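Local coordinates for protein [4Fe-4S]-dependent U34-ARNt thiolase (Methanococcus maripaludis, PDB 6SCY) that probably transfers sulfur to uridine 34 of tRNA, binding ATP and carrying a [4Fe-4S] cluster, at residues N170-Y182 and S258-L270. Numbering follows the deposited sequence.
Sequences NLDDVAQAVMMNY and SKYSIVRGYERLL
L171 lays its isobutyl group against helix 258-270, its CG 4.2 Å from K259 CB and its CD1 reaching V263 CG2. At D172 the contact turns ionic: K259, its chain extended beyond CG, brings NZ to within 2.8 Å of D172 OD2, meeting the carboxylate from above its plane (35° out of it). The same ammonium also bridges to D249, so one lysine serves two carboxylates that lie close together, while D172 OD1 accepts from the backbone N of E214. A methionine in place of K259 would probably leave these two neighbouring carboxylates without the cation that pairs with both.

The side chains of V174 and V263 cross at about a right angle, CG1 against CG1, and A175, where the backbones come nearest, sets its CB 3.8 Å from K259 CB; the small side chain suits axes only 8.9 Å apart, crossing at 59°. Helix 171-184 follows a strand of the parallel sheet in the PP-loop domain, and its N-terminal turn carries the N170–D173 capping box, in which D173 N bonds to N170 OD1 and the return bond from N170 N to D173 OD2 is weak. D173 is a predicted ATP-binding residue; helix 258-270 packs across helix 171-184.

V178 CG1, anti to the backbone N (chi1 164°), reaches I262 CG2 at 3.7 Å and also touches Y266 CD1 and one face of the Y182 ring, toward its rim, while V178 CG2 lies over one face of the Y266 ring in a CH-pi contact. N181 OD1 approaches the edge of that ring, 3.6 Å from Y266 CE1, with amide and ring planes almost perpendicular. Finally Y182 enters as a knob among I262, G265, Y266 and L269, its CE1 in plane at the edge of the Y266 ring, 3.8 Å from Y266 CD1.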
loop_
_atom_site.group_PDB
_atom_site.type_symbol
_atom_site.label_atom_id
_atom_site.label_comp_id
_atom_site.label_asym_id
_atom_site.label_seq_id
_atom_site.Cartn_x
_atom_site.Cartn_y
_atom_site.Cartn_z
ATOM N N ASN A 170 3.901 -13.879 -11.896
ATOM C CA ASN A 170 3.292 -12.988 -12.882
ATOM C C ASN A 170 2.907 -11.647 -12.241
ATOM O O ASN A 170 3.079 -11.491 -11.033
ATOM C CB ASN A 170 2.141 -13.681 -13.629
ATOM C CG ASN A 170 0.907 -13.989 -12.822
ATOM O OD1 ASN A 170 0.316 -13.132 -12.174
ATOM N ND2 ASN A 170 0.464 -15.223 -12.864
ATOM N N LEU A 171 2.418 -10.672 -13.037
ATOM C CA LEU A 171 2.041 -9.344 -12.530
ATOM C C LEU A 171 1.031 -9.409 -11.394
ATOM O O LEU A 171 1.206 -8.700 -10.397
ATOM C CB LEU A 171 1.558 -8.418 -13.658
ATOM C CG LEU A 171 1.293 -6.953 -13.297
ATOM C CD1 LEU A 171 2.554 -6.253 -12.811
ATOM C CD2 LEU A 171 0.717 -6.209 -14.478
ATOM N N ASP A 172 -0.003 -10.281 -11.533
ATOM C CA ASP A 172 -1.038 -10.502 -10.520
ATOM C C ASP A 172 -0.392 -11.011 -9.231
ATOM O O ASP A 172 -0.607 -10.389 -8.195
ATOM C CB ASP A 172 -2.114 -11.476 -11.019
ATOM C CG ASP A 172 -3.208 -10.857 -11.860
ATOM O OD1 ASP A 172 -2.928 -10.479 -13.020
ATOM O OD2 ASP A 172 -4.356 -10.785 -11.375
ATOM N N ASP A 173 0.463 -12.072 -9.310
ATOM C CA ASP A 173 1.216 -12.671 -8.189
ATOM C C ASP A 173 2.006 -11.630 -7.384
ATOM O O ASP A 173 2.016 -11.678 -6.151
ATOM C CB ASP A 173 2.220 -13.722 -8.709
ATOM C CG ASP A 173 1.645 -15.079 -9.023
ATOM O OD1 ASP A 173 1.666 -15.951 -8.133
ATOM O OD2 ASP A 173 1.204 -15.280 -10.163
ATOM N N VAL A 174 2.682 -10.708 -8.102
ATOM C CA VAL A 174 3.536 -9.646 -7.568
ATOM C C VAL A 174 2.724 -8.498 -6.949
ATOM O O VAL A 174 3.090 -8.041 -5.870
ATOM C CB VAL A 174 4.546 -9.164 -8.635
ATOM C CG1 VAL A 174 5.430 -8.038 -8.110
ATOM C CG2 VAL A 174 5.409 -10.324 -9.113
ATOM N N ALA A 175 1.632 -8.047 -7.609
ATOM C CA ALA A 175 0.757 -6.981 -7.104
ATOM C C ALA A 175 0.087 -7.369 -5.787
ATOM O O ALA A 175 -0.050 -6.527 -4.904
ATOM C CB ALA A 175 -0.296 -6.635 -8.142
ATOM N N GLN A 176 -0.298 -8.653 -5.651
ATOM C CA GLN A 176 -0.945 -9.236 -4.478
ATOM C C GLN A 176 -0.021 -9.241 -3.277
ATOM O O GLN A 176 -0.433 -8.809 -2.202
ATOM C CB GLN A 176 -1.396 -10.675 -4.773
ATOM C CG GLN A 176 -2.609 -10.759 -5.679
ATOM C CD GLN A 176 -2.708 -12.081 -6.384
ATOM O OE1 GLN A 176 -2.125 -13.091 -5.968
ATOM N NE2 GLN A 176 -3.459 -12.098 -7.478
ATOM N N ALA A 177 1.211 -9.761 -3.447
ATOM C CA ALA A 177 2.224 -9.849 -2.397
ATOM C C ALA A 177 2.602 -8.472 -1.845
ATOM O O ALA A 177 2.781 -8.331 -0.631
ATOM C CB ALA A 177 3.454 -10.564 -2.929
ATOM N N VAL A 178 2.687 -7.457 -2.733
ATOM C CA VAL A 178 3.006 -6.071 -2.397
ATOM C C VAL A 178 1.872 -5.537 -1.524
ATOM O O VAL A 178 2.133 -5.049 -0.427
ATOM C CB VAL A 178 3.246 -5.215 -3.671
ATOM C CG1 VAL A 178 3.179 -3.727 -3.367
ATOM C CG2 VAL A 178 4.578 -5.555 -4.327
ATOM N N MET A 179 0.618 -5.703 -1.986
ATOM C CA MET A 179 -0.594 -5.281 -1.285
ATOM C C MET A 179 -0.728 -5.975 0.068
ATOM O O MET A 179 -1.148 -5.329 1.023
ATOM C CB MET A 179 -1.839 -5.522 -2.155
ATOM C CG MET A 179 -3.035 -4.668 -1.775
ATOM S SD MET A 179 -2.890 -2.916 -2.247
ATOM C CE MET A 179 -4.581 -2.544 -2.525
ATOM N N MET A 180 -0.356 -7.273 0.157
ATOM C CA MET A 180 -0.392 -8.048 1.404
ATOM C C MET A 180 0.579 -7.430 2.413
ATOM O O MET A 180 0.194 -7.183 3.554
ATOM C CB MET A 180 -0.050 -9.532 1.152
ATOM C CG MET A 180 -1.223 -10.355 0.660
ATOM S SD MET A 180 -0.809 -12.072 0.216
ATOM C CE MET A 180 -0.771 -12.832 1.811
ATOM N N ASN A 181 1.815 -7.119 1.956
ATOM C CA ASN A 181 2.885 -6.489 2.737
ATOM C C ASN A 181 2.460 -5.081 3.197
ATOM O O ASN A 181 2.888 -4.627 4.259
ATOM C CB ASN A 181 4.184 -6.449 1.907
ATOM C CG ASN A 181 5.319 -5.635 2.489
ATOM O OD1 ASN A 181 5.499 -4.457 2.168
ATOM N ND2 ASN A 181 6.121 -6.249 3.350
ATOM N N TYR A 182 1.605 -4.410 2.405
ATOM C CA TYR A 182 1.064 -3.085 2.697
ATOM C C TYR A 182 -0.013 -3.191 3.785
ATOM O O TYR A 182 0.086 -2.485 4.788
ATOM C CB TYR A 182 0.478 -2.449 1.417
ATOM C CG TYR A 182 1.459 -1.833 0.433
ATOM C CD1 TYR A 182 2.806 -1.679 0.756
ATOM C CD2 TYR A 182 1.032 -1.366 -0.802
ATOM C CE1 TYR A 182 3.702 -1.086 -0.134
ATOM C CE2 TYR A 182 1.912 -0.751 -1.690
ATOM C CZ TYR A 182 3.247 -0.618 -1.355
ATOM O OH TYR A 182 4.099 -0.012 -2.243
ATOM N N SER A 258 -3.753 -0.592 -12.447
ATOM C CA SER A 258 -3.613 -0.507 -10.994
ATOM C C SER A 258 -2.514 -1.427 -10.496
ATOM O O SER A 258 -1.618 -0.958 -9.799
ATOM C CB SER A 258 -4.938 -0.800 -10.303
ATOM O OG SER A 258 -5.831 0.288 -10.463
ATOM N N LYS A 259 -2.540 -2.712 -10.916
ATOM C CA LYS A 259 -1.547 -3.736 -10.577
ATOM C C LYS A 259 -0.135 -3.272 -10.922
ATOM O O LYS A 259 0.763 -3.470 -10.114
ATOM C CB LYS A 259 -1.857 -5.065 -11.278
ATOM C CG LYS A 259 -3.111 -5.760 -10.785
ATOM C CD LYS A 259 -3.527 -6.853 -11.748
ATOM C CE LYS A 259 -4.823 -7.515 -11.350
ATOM N NZ LYS A 259 -5.345 -8.393 -12.432
ATOM N N TYR A 260 0.057 -2.617 -12.089
ATOM C CA TYR A 260 1.374 -2.102 -12.458
ATOM C C TYR A 260 1.818 -0.934 -11.573
ATOM O O TYR A 260 2.976 -0.916 -11.155
ATOM C CB TYR A 260 1.483 -1.737 -13.951
ATOM C CG TYR A 260 2.863 -1.223 -14.330
ATOM C CD1 TYR A 260 3.948 -2.091 -14.445
ATOM C CD2 TYR A 260 3.095 0.139 -14.526
ATOM C CE1 TYR A 260 5.225 -1.622 -14.772
ATOM C CE2 TYR A 260 4.367 0.619 -14.860
ATOM C CZ TYR A 260 5.432 -0.267 -14.977
ATOM O OH TYR A 260 6.691 0.193 -15.300
ATOM N N SER A 261 0.916 0.042 -11.301
ATOM C CA SER A 261 1.237 1.207 -10.468
ATOM C C SER A 261 1.463 0.837 -9.014
ATOM O O SER A 261 2.218 1.528 -8.340
ATOM C CB SER A 261 0.199 2.313 -10.612
ATOM O OG SER A 261 -1.021 1.985 -9.971
ATOM N N ILE A 262 0.837 -0.263 -8.539
ATOM C CA ILE A 262 1.025 -0.793 -7.186
ATOM C C ILE A 262 2.461 -1.340 -7.097
ATOM O O ILE A 262 3.177 -1.001 -6.153
ATOM C CB ILE A 262 -0.040 -1.868 -6.823
ATOM C CG1 ILE A 262 -1.440 -1.242 -6.673
ATOM C CG2 ILE A 262 0.339 -2.595 -5.537
ATOM C CD1 ILE A 262 -2.634 -2.243 -6.804
ATOM N N VAL A 263 2.883 -2.137 -8.113
ATOM C CA VAL A 263 4.211 -2.754 -8.218
ATOM C C VAL A 263 5.300 -1.702 -8.449
ATOM O O VAL A 263 6.281 -1.687 -7.707
ATOM C CB VAL A 263 4.259 -3.900 -9.264
ATOM C CG1 VAL A 263 5.667 -4.477 -9.398
ATOM C CG2 VAL A 263 3.276 -5.003 -8.919
ATOM N N ARG A 264 5.131 -0.819 -9.454
ATOM C CA ARG A 264 6.100 0.242 -9.762
ATOM C C ARG A 264 6.323 1.147 -8.543
ATOM O O ARG A 264 7.431 1.660 -8.355
ATOM C CB ARG A 264 5.667 1.070 -10.984
ATOM C CG ARG A 264 6.853 1.682 -11.730
ATOM C CD ARG A 264 6.492 2.982 -12.447
ATOM N NE ARG A 264 7.675 3.796 -12.759
ATOM C CZ ARG A 264 8.285 3.820 -13.939
ATOM N NH1 ARG A 264 7.835 3.080 -14.945
ATOM N NH2 ARG A 264 9.351 4.589 -14.124
ATOM N N GLY A 265 5.273 1.291 -7.728
ATOM C CA GLY A 265 5.270 2.068 -6.497
ATOM C C GLY A 265 6.122 1.433 -5.423
ATOM O O GLY A 265 6.704 2.143 -4.606
ATOM N N TYR A 266 6.206 0.098 -5.426
ATOM C CA TYR A 266 7.011 -0.673 -4.480
ATOM C C TYR A 266 8.472 -0.710 -4.932
ATOM O O TYR A 266 9.370 -0.763 -4.090
ATOM C CB TYR A 266 6.454 -2.098 -4.364
ATOM C CG TYR A 266 7.058 -2.913 -3.244
ATOM C CD1 TYR A 266 6.525 -2.869 -1.961
ATOM C CD2 TYR A 266 8.121 -3.780 -3.482
ATOM C CE1 TYR A 266 7.047 -3.649 -0.934
ATOM C CE2 TYR A 266 8.660 -4.557 -2.460
ATOM C CZ TYR A 266 8.120 -4.488 -1.188
ATOM O OH TYR A 266 8.634 -5.261 -0.175
ATOM N N GLU A 267 8.698 -0.718 -6.261
ATOM C CA GLU A 267 10.024 -0.735 -6.881
ATOM C C GLU A 267 10.767 0.561 -6.543
ATOM O O GLU A 267 11.911 0.505 -6.091
ATOM C CB GLU A 267 9.907 -0.948 -8.398
ATOM C CG GLU A 267 9.465 -2.358 -8.768
ATOM C CD GLU A 267 9.181 -2.679 -10.223
ATOM O OE1 GLU A 267 9.203 -1.756 -11.071
ATOM O OE2 GLU A 267 8.926 -3.871 -10.514
ATOM N N ARG A 268 10.083 1.715 -6.709
ATOM C CA ARG A 268 10.543 3.070 -6.381
ATOM C C ARG A 268 10.771 3.247 -4.859
ATOM O O ARG A 268 11.628 4.032 -4.452
ATOM C CB ARG A 268 9.490 4.086 -6.841
ATOM C CG ARG A 268 9.827 4.850 -8.116
ATOM C CD ARG A 268 8.947 6.087 -8.270
ATOM N NE ARG A 268 9.303 7.137 -7.311
ATOM C CZ ARG A 268 10.055 8.197 -7.593
ATOM N NH1 ARG A 268 10.516 8.386 -8.824
ATOM N NH2 ARG A 268 10.338 9.085 -6.651
ATOM N N LEU A 269 9.966 2.551 -4.029
ATOM C CA LEU A 269 10.013 2.561 -2.565
ATOM C C LEU A 269 11.266 1.831 -2.089
ATOM O O LEU A 269 11.997 2.366 -1.258
ATOM C CB LEU A 269 8.751 1.866 -2.017
ATOM C CG LEU A 269 8.378 2.094 -0.559
ATOM C CD1 LEU A 269 6.882 2.299 -0.419
ATOM C CD2 LEU A 269 8.817 0.921 0.310
ATOM N N LEU A 270 11.517 0.627 -2.639
ATOM C CA LEU A 270 12.641 -0.238 -2.289
ATOM C C LEU A 270 14.026 0.337 -2.642
ATOM O O LEU A 270 15.023 -0.102 -2.059
ATOM C CB LEU A 270 12.443 -1.624 -2.919
ATOM C CG LEU A 270 12.859 -2.812 -2.060
ATOM C CD1 LEU A 270 11.770 -3.190 -1.075
ATOM C CD2 LEU A 270 13.183 -4.002 -2.927
#